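Side-chain contacts in uncharacterized protein (Methanosaeta thermophila PT, PDB 5HT7), which binds transition-metal ions such as iron(II) as a trimeric betagamma-crystallin, studied here as its Greek-key domain, from a methane-producing archaeon: residues Val13-Phe18 with Ile28-Thr33; Leu46-Glu49 with Pro55-Ala58; Ala58-Gly63 with Ala69-Asn74. All coordinates share one frame; numbering follows the deposited sequence.

Contact 1 (Val13-Phe18 with Ile28-Thr33); sequences VHKHIF and IAFNAT. With FE2 (Fe (II) ion), chain D.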
loop_
_atom_site.group_PDB
_atom_site.type_symbol
_atom_site.label_atom_id
_atom_site.label_comp_id
_atom_site.label_asym_id
_atom_site.label_seq_id
_atom_site.Cartn_x
_atom_site.Cartn_y
_atom_site.Cartn_z
ATOM N N VAL A 13 5.095 -0.207 -9.901
ATOM C CA VAL A 13 5.316 0.350 -8.568
ATOM C C VAL A 13 4.179 1.324 -8.225
ATOM O O VAL A 13 3.620 1.972 -9.102
ATOM C CB VAL A 13 6.681 1.077 -8.444
ATOM C CG1 VAL A 13 7.832 0.071 -8.536
ATOM C CG2 VAL A 13 6.826 2.152 -9.507
ATOM N N HIS A 14 3.810 1.380 -6.950
ATOM C CA HIS A 14 2.679 2.205 -6.560
ATOM C C HIS A 14 3.069 3.120 -5.413
ATOM O O HIS A 14 4.091 2.910 -4.753
ATOM C CB HIS A 14 1.480 1.328 -6.186
ATOM C CG HIS A 14 1.652 0.577 -4.906
ATOM N ND1 HIS A 14 2.227 -0.673 -4.848
ATOM C CD2 HIS A 14 1.299 0.892 -3.636
ATOM C CE1 HIS A 14 2.234 -1.095 -3.593
ATOM N NE2 HIS A 14 1.686 -0.157 -2.840
ATOM N N LYS A 15 2.242 4.136 -5.190
ATOM C CA LYS A 15 2.496 5.169 -4.206
ATOM C C LYS A 15 1.189 5.554 -3.522
ATOM O O LYS A 15 0.234 5.922 -4.190
ATOM C CB LYS A 15 3.128 6.394 -4.882
ATOM C CG LYS A 15 3.445 7.558 -3.950
ATOM C CD LYS A 15 4.175 8.659 -4.725
ATOM C CE LYS A 15 4.155 9.963 -3.935
ATOM N NZ LYS A 15 4.819 9.844 -2.624
ATOM N N HIS A 16 1.162 5.472 -2.195
ATOM C CA HIS A 16 -0.002 5.862 -1.407
ATOM C C HIS A 16 0.028 7.328 -1.068
ATOM O O HIS A 16 1.054 7.841 -0.593
ATOM C CB HIS A 16 -0.057 5.072 -0.103
ATOM C CG HIS A 16 -0.198 3.601 -0.317
ATOM N ND1 HIS A 16 -1.417 3.000 -0.516
ATOM C CD2 HIS A 16 0.729 2.619 -0.396
ATOM C CE1 HIS A 16 -1.243 1.701 -0.688
ATOM N NE2 HIS A 16 0.052 1.445 -0.621
ATOM N N ILE A 17 -1.104 7.990 -1.271
ATOM C CA ILE A 17 -1.225 9.409 -0.958
ATOM C C ILE A 17 -2.228 9.594 0.168
ATOM O O ILE A 17 -3.384 9.195 0.041
ATOM C CB ILE A 17 -1.698 10.232 -2.166
ATOM C CG1 ILE A 17 -0.935 9.824 -3.430
ATOM C CG2 ILE A 17 -1.528 11.712 -1.877
ATOM C CD1 ILE A 17 0.506 10.237 -3.403
ATOM N N PHE A 18 -1.783 10.186 1.272
ATOM C CA PHE A 18 -2.666 10.425 2.397
ATOM C C PHE A 18 -2.903 11.916 2.509
ATOM O O PHE A 18 -1.982 12.670 2.826
ATOM C CB PHE A 18 -2.077 9.834 3.683
ATOM C CG PHE A 18 -2.069 8.325 3.688
ATOM C CD1 PHE A 18 -3.202 7.620 4.058
ATOM C CD2 PHE A 18 -0.949 7.617 3.282
ATOM C CE1 PHE A 18 -3.209 6.234 4.038
ATOM C CE2 PHE A 18 -0.948 6.231 3.264
ATOM C CZ PHE A 18 -2.075 5.540 3.642
ATOM N N ILE A 28 11.882 9.526 -4.505
ATOM C CA ILE A 28 12.834 8.773 -5.318
ATOM C C ILE A 28 12.415 7.326 -5.540
ATOM O O ILE A 28 12.825 6.698 -6.521
ATOM C CB ILE A 28 14.241 8.776 -4.691
ATOM C CG1 ILE A 28 14.199 8.199 -3.276
ATOM C CG2 ILE A 28 14.822 10.179 -4.692
ATOM C CD1 ILE A 28 15.576 7.959 -2.678
ATOM N N ALA A 29 11.592 6.796 -4.640
ATOM C CA ALA A 29 11.129 5.416 -4.754
ATOM C C ALA A 29 10.013 5.290 -5.781
ATOM O O ALA A 29 9.603 4.187 -6.139
ATOM C CB ALA A 29 10.658 4.902 -3.406
ATOM N N PHE A 30 9.515 6.428 -6.248
ATOM C CA PHE A 30 8.481 6.440 -7.273
ATOM C C PHE A 30 9.033 7.155 -8.506
ATOM O O PHE A 30 8.525 8.193 -8.917
ATOM C CB PHE A 30 7.210 7.122 -6.757
ATOM C CG PHE A 30 5.988 6.854 -7.598
ATOM C CD1 PHE A 30 5.498 5.567 -7.736
ATOM C CD2 PHE A 30 5.320 7.893 -8.232
ATOM C CE1 PHE A 30 4.378 5.306 -8.502
ATOM C CE2 PHE A 30 4.196 7.644 -9.004
ATOM C CZ PHE A 30 3.720 6.337 -9.137
ATOM N N ASN A 31 10.098 6.592 -9.069
ATOM C CA ASN A 31 10.769 7.189 -10.215
ATOM C C ASN A 31 10.024 6.862 -11.508
ATOM O O ASN A 31 10.528 6.115 -12.352
ATOM C CB ASN A 31 12.213 6.694 -10.311
ATOM C CG ASN A 31 13.047 7.497 -11.302
ATOM O OD1 ASN A 31 12.518 8.272 -12.100
ATOM N ND2 ASN A 31 14.360 7.288 -11.273
ATOM N N ALA A 32 8.825 7.422 -11.652
ATOM C CA ALA A 32 7.999 7.184 -12.829
ATOM C C ALA A 32 6.839 8.159 -12.867
ATOM O O ALA A 32 6.362 8.621 -11.832
ATOM C CB ALA A 32 7.475 5.759 -12.841
ATOM N N THR A 33 6.388 8.477 -14.070
ATOM C CA THR A 33 5.159 9.225 -14.218
ATOM C C THR A 33 4.020 8.264 -13.968
ATOM O O THR A 33 4.046 7.124 -14.434
ATOM C CB THR A 33 5.040 9.850 -15.610
ATOM O OG1 THR A 33 5.078 8.807 -16.593
ATOM C CG2 THR A 33 6.190 10.797 -15.846
HETATM FE FE FE2 D . 1.242 -0.488 -0.667
#

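Contact 2 (Leu46-Glu49 with Pro55-Ala58); sequences LYRE and PYEA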
loop_
_atom_site.group_PDB
_atom_site.type_symbol
_atom_site.label_atom_id
_atom_site.label_comp_id
_atom_site.label_asym_id
_atom_site.label_seq_id
_atom_site.Cartn_x
_atom_site.Cartn_y
_atom_site.Cartn_z
ATOM N N LEU A 46 -5.612 17.272 -8.885
ATOM C CA LEU A 46 -4.249 16.958 -9.311
ATOM C C LEU A 46 -3.621 18.178 -9.963
ATOM O O LEU A 46 -4.310 18.942 -10.624
ATOM C CB LEU A 46 -4.248 15.794 -10.299
ATOM C CG LEU A 46 -4.268 14.353 -9.781
ATOM C CD1 LEU A 46 -5.380 14.128 -8.782
ATOM C CD2 LEU A 46 -4.405 13.421 -10.982
ATOM N N TYR A 47 -2.313 18.340 -9.801
ATOM C CA TYR A 47 -1.615 19.521 -10.302
ATOM C C TYR A 47 -0.382 19.120 -11.106
ATOM O O TYR A 47 0.254 18.110 -10.794
ATOM C CB TYR A 47 -1.185 20.427 -9.142
ATOM C CG TYR A 47 -2.278 20.833 -8.176
ATOM C CD1 TYR A 47 -2.757 19.941 -7.209
ATOM C CD2 TYR A 47 -2.802 22.127 -8.196
ATOM C CE1 TYR A 47 -3.752 20.322 -6.313
ATOM C CE2 TYR A 47 -3.786 22.515 -7.307
ATOM C CZ TYR A 47 -4.250 21.617 -6.367
ATOM O OH TYR A 47 -5.221 22.006 -5.484
ATOM N N ARG A 48 -0.029 19.921 -12.111
ATOM C CA ARG A 48 1.157 19.655 -12.929
ATOM C C ARG A 48 2.459 19.931 -12.196
ATOM O O ARG A 48 3.468 19.260 -12.439
ATOM C CB ARG A 48 1.125 20.494 -14.206
ATOM C CG ARG A 48 -0.071 20.223 -15.081
ATOM C CD ARG A 48 -0.104 21.164 -16.275
ATOM N NE ARG A 48 -1.253 20.843 -17.107
ATOM C CZ ARG A 48 -2.461 21.352 -16.921
ATOM N NH1 ARG A 48 -2.666 22.231 -15.946
ATOM N NH2 ARG A 48 -3.460 20.987 -17.709
ATOM N N GLU A 49 2.439 20.932 -11.317
ATOM C CA GLU A 49 3.641 21.387 -10.626
ATOM C C GLU A 49 3.567 21.076 -9.133
ATOM O O GLU A 49 2.487 20.841 -8.601
ATOM C CB GLU A 49 3.837 22.899 -10.849
ATOM C CG GLU A 49 4.142 23.263 -12.297
ATOM C CD GLU A 49 4.314 24.755 -12.515
ATOM O OE1 GLU A 49 4.280 25.518 -11.524
ATOM O OE2 GLU A 49 4.482 25.164 -13.684
ATOM N N PRO A 55 -3.329 23.378 -11.666
ATOM C CA PRO A 55 -4.220 22.220 -11.546
ATOM C C PRO A 55 -4.751 21.728 -12.885
ATOM O O PRO A 55 -4.967 22.516 -13.802
ATOM C CB PRO A 55 -5.363 22.751 -10.678
ATOM C CG PRO A 55 -5.429 24.218 -11.037
ATOM C CD PRO A 55 -4.005 24.643 -11.307
ATOM N N TYR A 56 -4.933 20.417 -12.993
ATOM C CA TYR A 56 -5.707 19.838 -14.076
ATOM C C TYR A 56 -7.177 20.155 -13.834
ATOM O O TYR A 56 -7.580 20.360 -12.697
ATOM C CB TYR A 56 -5.492 18.332 -14.147
ATOM C CG TYR A 56 -4.109 17.907 -14.565
ATOM C CD1 TYR A 56 -3.752 17.875 -15.910
ATOM C CD2 TYR A 56 -3.168 17.508 -13.625
ATOM C CE1 TYR A 56 -2.483 17.461 -16.307
ATOM C CE2 TYR A 56 -1.903 17.091 -14.013
ATOM C CZ TYR A 56 -1.570 17.070 -15.354
ATOM O OH TYR A 56 -0.318 16.661 -15.736
ATOM N N GLU A 57 -7.977 20.196 -14.891
ATOM C CA GLU A 57 -9.384 20.552 -14.734
ATOM C C GLU A 57 -10.185 19.395 -14.144
ATOM O O GLU A 57 -11.038 19.596 -13.270
ATOM C CB GLU A 57 -9.987 20.995 -16.069
ATOM C CG GLU A 57 -11.492 21.236 -15.995
ATOM C CD GLU A 57 -12.001 22.209 -17.047
ATOM O OE1 GLU A 57 -11.331 22.387 -18.087
ATOM O OE2 GLU A 57 -13.067 22.822 -16.809
ATOM N N ALA A 58 -9.895 18.184 -14.608
ATOM C CA ALA A 58 -10.593 16.993 -14.141
ATOM C C ALA A 58 -10.331 16.726 -12.663
ATOM O O ALA A 58 -9.173 16.663 -12.237
ATOM C CB ALA A 58 -10.182 15.787 -14.979
HETATM O O HOH W 1 -7.398 18.218 -10.686
HETATM O O HOH W 2 -5.245 22.874 -16.713
#

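Contact 3 (Ala58-Gly63 with Ala69-Asn74); sequences AEFGPG and ADYGIN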
loop_
_atom_site.group_PDB
_atom_site.type_symbol
_atom_site.label_atom_id
_atom_site.label_comp_id
_atom_site.label_asym_id
_atom_site.label_seq_id
_atom_site.Cartn_x
_atom_site.Cartn_y
_atom_site.Cartn_z
ATOM N N ALA A 58 -9.895 18.184 -14.608
ATOM C CA ALA A 58 -10.593 16.993 -14.141
ATOM C C ALA A 58 -10.331 16.726 -12.663
ATOM O O ALA A 58 -9.173 16.663 -12.237
ATOM C CB ALA A 58 -10.182 15.787 -14.979
ATOM N N GLU A 59 -11.406 16.557 -11.897
ATOM C CA GLU A 59 -11.305 16.186 -10.489
ATOM C C GLU A 59 -11.837 14.777 -10.256
ATOM O O GLU A 59 -12.782 14.341 -10.917
ATOM C CB GLU A 59 -12.051 17.194 -9.623
ATOM C CG GLU A 59 -11.427 18.577 -9.667
ATOM C CD GLU A 59 -12.229 19.590 -8.895
ATOM O OE1 GLU A 59 -13.437 19.345 -8.689
ATOM O OE2 GLU A 59 -11.655 20.627 -8.501
ATOM N N PHE A 60 -11.237 14.067 -9.304
ATOM C CA PHE A 60 -11.461 12.626 -9.203
ATOM C C PHE A 60 -12.055 12.200 -7.871
ATOM O O PHE A 60 -11.429 12.361 -6.822
ATOM C CB PHE A 60 -10.147 11.877 -9.445
ATOM C CG PHE A 60 -9.572 12.097 -10.816
ATOM C CD1 PHE A 60 -9.854 11.218 -11.852
ATOM C CD2 PHE A 60 -8.777 13.200 -11.078
ATOM C CE1 PHE A 60 -9.335 11.429 -13.123
ATOM C CE2 PHE A 60 -8.259 13.419 -12.337
ATOM C CZ PHE A 60 -8.538 12.532 -13.364
ATOM N N GLY A 61 -13.264 11.649 -7.922
ATOM C CA GLY A 61 -13.889 11.080 -6.743
ATOM C C GLY A 61 -13.520 9.611 -6.675
ATOM O O GLY A 61 -12.740 9.140 -7.503
ATOM N N PRO A 62 -14.082 8.878 -5.704
ATOM C CA PRO A 62 -13.770 7.450 -5.543
ATOM C C PRO A 62 -13.972 6.673 -6.836
ATOM O O PRO A 62 -14.948 6.922 -7.542
ATOM C CB PRO A 62 -14.756 7.000 -4.466
ATOM C CG PRO A 62 -14.975 8.241 -3.648
ATOM C CD PRO A 62 -14.985 9.366 -4.646
ATOM N N GLY A 63 -13.042 5.773 -7.154
ATOM C CA GLY A 63 -13.114 5.006 -8.380
ATOM C C GLY A 63 -11.769 4.460 -8.829
ATOM O O GLY A 63 -10.743 4.703 -8.199
ATOM N N ALA A 69 -3.868 9.111 -18.589
ATOM C CA ALA A 69 -3.530 9.830 -19.815
ATOM C C ALA A 69 -4.786 10.185 -20.616
ATOM O O ALA A 69 -4.806 11.186 -21.328
ATOM C CB ALA A 69 -2.575 9.019 -20.667
ATOM N N ASP A 70 -5.835 9.375 -20.488
ATOM C CA ASP A 70 -7.112 9.678 -21.134
ATOM C C ASP A 70 -7.668 11.037 -20.699
ATOM O O ASP A 70 -8.349 11.713 -21.468
ATOM C CB ASP A 70 -8.140 8.587 -20.837
ATOM C CG ASP A 70 -7.753 7.250 -21.422
ATOM O OD1 ASP A 70 -6.733 7.192 -22.142
ATOM O OD2 ASP A 70 -8.474 6.258 -21.176
ATOM N N TYR A 71 -7.376 11.426 -19.464
ATOM C CA TYR A 71 -7.838 12.698 -18.924
ATOM C C TYR A 71 -6.823 13.806 -19.195
ATOM O O TYR A 71 -6.943 14.914 -18.672
ATOM C CB TYR A 71 -8.096 12.577 -17.416
ATOM C CG TYR A 71 -9.139 11.542 -17.049
ATOM C CD1 TYR A 71 -8.797 10.204 -16.891
ATOM C CD2 TYR A 71 -10.464 11.903 -16.860
ATOM C CE1 TYR A 71 -9.748 9.259 -16.560
ATOM C CE2 TYR A 71 -11.419 10.966 -16.528
ATOM C CZ TYR A 71 -11.057 9.648 -16.379
ATOM O OH TYR A 71 -12.008 8.718 -16.044
ATOM N N GLY A 72 -5.815 13.496 -20.004
ATOM C CA GLY A 72 -4.787 14.461 -20.353
ATOM C C GLY A 72 -3.743 14.673 -19.273
ATOM O O GLY A 72 -3.018 15.674 -19.273
ATOM N N ILE A 73 -3.659 13.726 -18.347
ATOM C CA ILE A 73 -2.722 13.835 -17.245
ATOM C C ILE A 73 -1.534 12.933 -17.483
ATOM O O ILE A 73 -1.680 11.708 -17.565
ATOM C CB ILE A 73 -3.397 13.475 -15.907
ATOM C CG1 ILE A 73 -4.564 14.435 -15.639
ATOM C CG2 ILE A 73 -2.378 13.489 -14.781
ATOM C CD1 ILE A 73 -5.460 14.026 -14.510
ATOM N N ASN A 74 -0.355 13.526 -17.608
ATOM C CA ASN A 74 0.834 12.719 -17.841
ATOM C C ASN A 74 1.868 12.908 -16.731
ATOM O O ASN A 74 2.725 12.049 -16.518
ATOM C CB ASN A 74 1.437 13.043 -19.215
ATOM C CG ASN A 74 0.675 12.377 -20.363
ATOM O OD1 ASN A 74 0.817 11.181 -20.612
ATOM N ND2 ASN A 74 -0.160 13.156 -21.050
#

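Contact 1 (Val13-Phe18 with Ile28-Thr33)
The ammonium nitrogen NZ of Lys-15, whose aliphatic stem crosses the ring of Phe-30, is gripped by two carboxylates, Asp-21 and Asp-27. These salt bridges probably keep the lysine charged and hold the far end of the stem in place. Nearer the backbone, Lys-15 CB sits over one face of Phe-30, 3.9 Å from the ring centroid and 14° off its normal, a CH-pi contact. With CG anti to the backbone N (chi1 180°), the chain then runs on over the same ring, bringing Lys-15 CD to 3.8 Å from Phe-30 CD2. The carbonyl O of Val-13 lies at the ring edge, near the plane, 3.5 Å from Phe-30 CE1, while its CG2 methyl comes from off the plane, on the side away from Lys-15, to 4.1 Å from Phe-30 CD1. Strand 14-16 is an outermost strand, within this chain, of one sheet of the betagamma-crystallin Greek-key fold, and here the long loop before strand 36-39 packs Phe-30 against it. His-14 and His-16 turn to the other side of that strand and bind iron(II), His-14 NE2 at 2.2 Å and His-16 NE2 at 2.3 Å. The same two histidines from each of the other two subunits complete the site.

Contact 2 (Leu46-Glu49 with Pro55-Ala58)
A backbone hydrogen bond joins Leu-46 and Tyr-56. Tyr-56 N donates to Leu-46 O at 2.9 Å, with 158° at the hydrogen, and Pro-55 CA adds a CA-H...O contact to the same oxygen at 3.4 Å. Tyr-47 and Pro-55 form the adjoining antiparallel non-hydrogen-bonded pair, their side chains on one face, where Pro-55 CB meets Tyr-47 CD2 at 3.6 Å. Water takes part as well: one molecule accepts from Leu-46 N and lies close to the carbonyl oxygens of Tyr-56 and Ala-58. The pairing belongs to the folded hairpin of a betagamma-crystallin Greek key, in which the chain turns corners at Arg-48 and Glu-57 on its way from strand 44-47 to strand 58-60. Arg-48 and Tyr-56 supply the cation-pi part. The arginine chain, extended from CG to NE, travels across one ring face. Its CG rests 3.5 Å from Tyr-56 CZ in a CH-pi contact, and its CZ is 4.3 Å from the ring centroid, off-centre, the guanidinium tilted 43° from the ring plane. The two N-H groups of Arg-48 NH1 serve Ser-54 OG and a second water, which in turn donates to Pro-55 O; the direct bond from NH1 to Pro-55 O, at 3.2 Å, is weak and must share a hydrogen. The Tyr-56 hydroxyl is hydrogen-bonded to the carbonyl O of Val-75.

Contact 3 (Ala58-Gly63 with Ala69-Asn74)
Phe-60 and Tyr-71 make the aromatic part of this contact, an edge-to-face (T-shaped) pair. The edge of Phe-60 is aimed at the face of Tyr-71, with the centroids 5.0 Å apart and the planes at 73°. Phe-60 CE1 stands over the centre of the tyrosine ring, 3.8 Å above its plane, while CZ of the same edge lies 3.9 Å from Tyr-71 CG. Phe-60 therefore offers the hydrogens of its far rim to the pi cloud of its partner.

Aliphatic contacts fill in around this pair. Ile-73 approaches Phe-60 from the opposite direction, and its outstretched CD1 (chi2 169°) comes to 3.6 Å from Phe-60 CE2 and the same from CZ, one methyl lying equally close to both carbons. Ala-58, two residues before Phe-60 on the strand, gives a looser contact: its CB is 4.3 Å from Tyr-71 CD2.

No hydrogen bond passes between the two segments; polar bonding instead shapes the loop from within. Gly-72 N donates to Ala-69 O at 2.8 Å, closing the turn at the end of the 3-10 segment. Gly-72 follows with a positive phi of 78°, a bend that probably helps Tyr-71 and Ile-73 both to face Phe-60.

In the betagamma-crystallin fold two antiparallel sheets pack face to face, and Phe-60 lies between them. Its backbone bonds to Trp-44. Its side chain touches Leu-46 of strand 44-47 in its own sheet, Met-37 and Val-39 of strand 36-39 in the other, and Tyr-65 edge-to-face, while the loop between strands 63-65 and 78-81 closes over it with Tyr-71 toward solvent.

From the N terminus, contact 1 comes first, closing a loop that holds strand 20-21 and tying strand 14-16 to the chain leading into strand 36-39. Contact 2 closes a short hairpin after strand 44-47. Contact 3 starts at Ala-58, where contact 2 ends, and closes a loop that takes in the rest of strand 63-65. The three follow in series, neither nesting nor crossing. Contacts 2 and 3, with centres about 9 Å apart, join where Tyr-56 and Leu-46 pack on Ile-73. Contact 1 lies across the chain's centre, about 17 Å between centres from either, yet Thr-33 still touches Asn-74, so the two long loops before strands 36-39 and 78-81 meet.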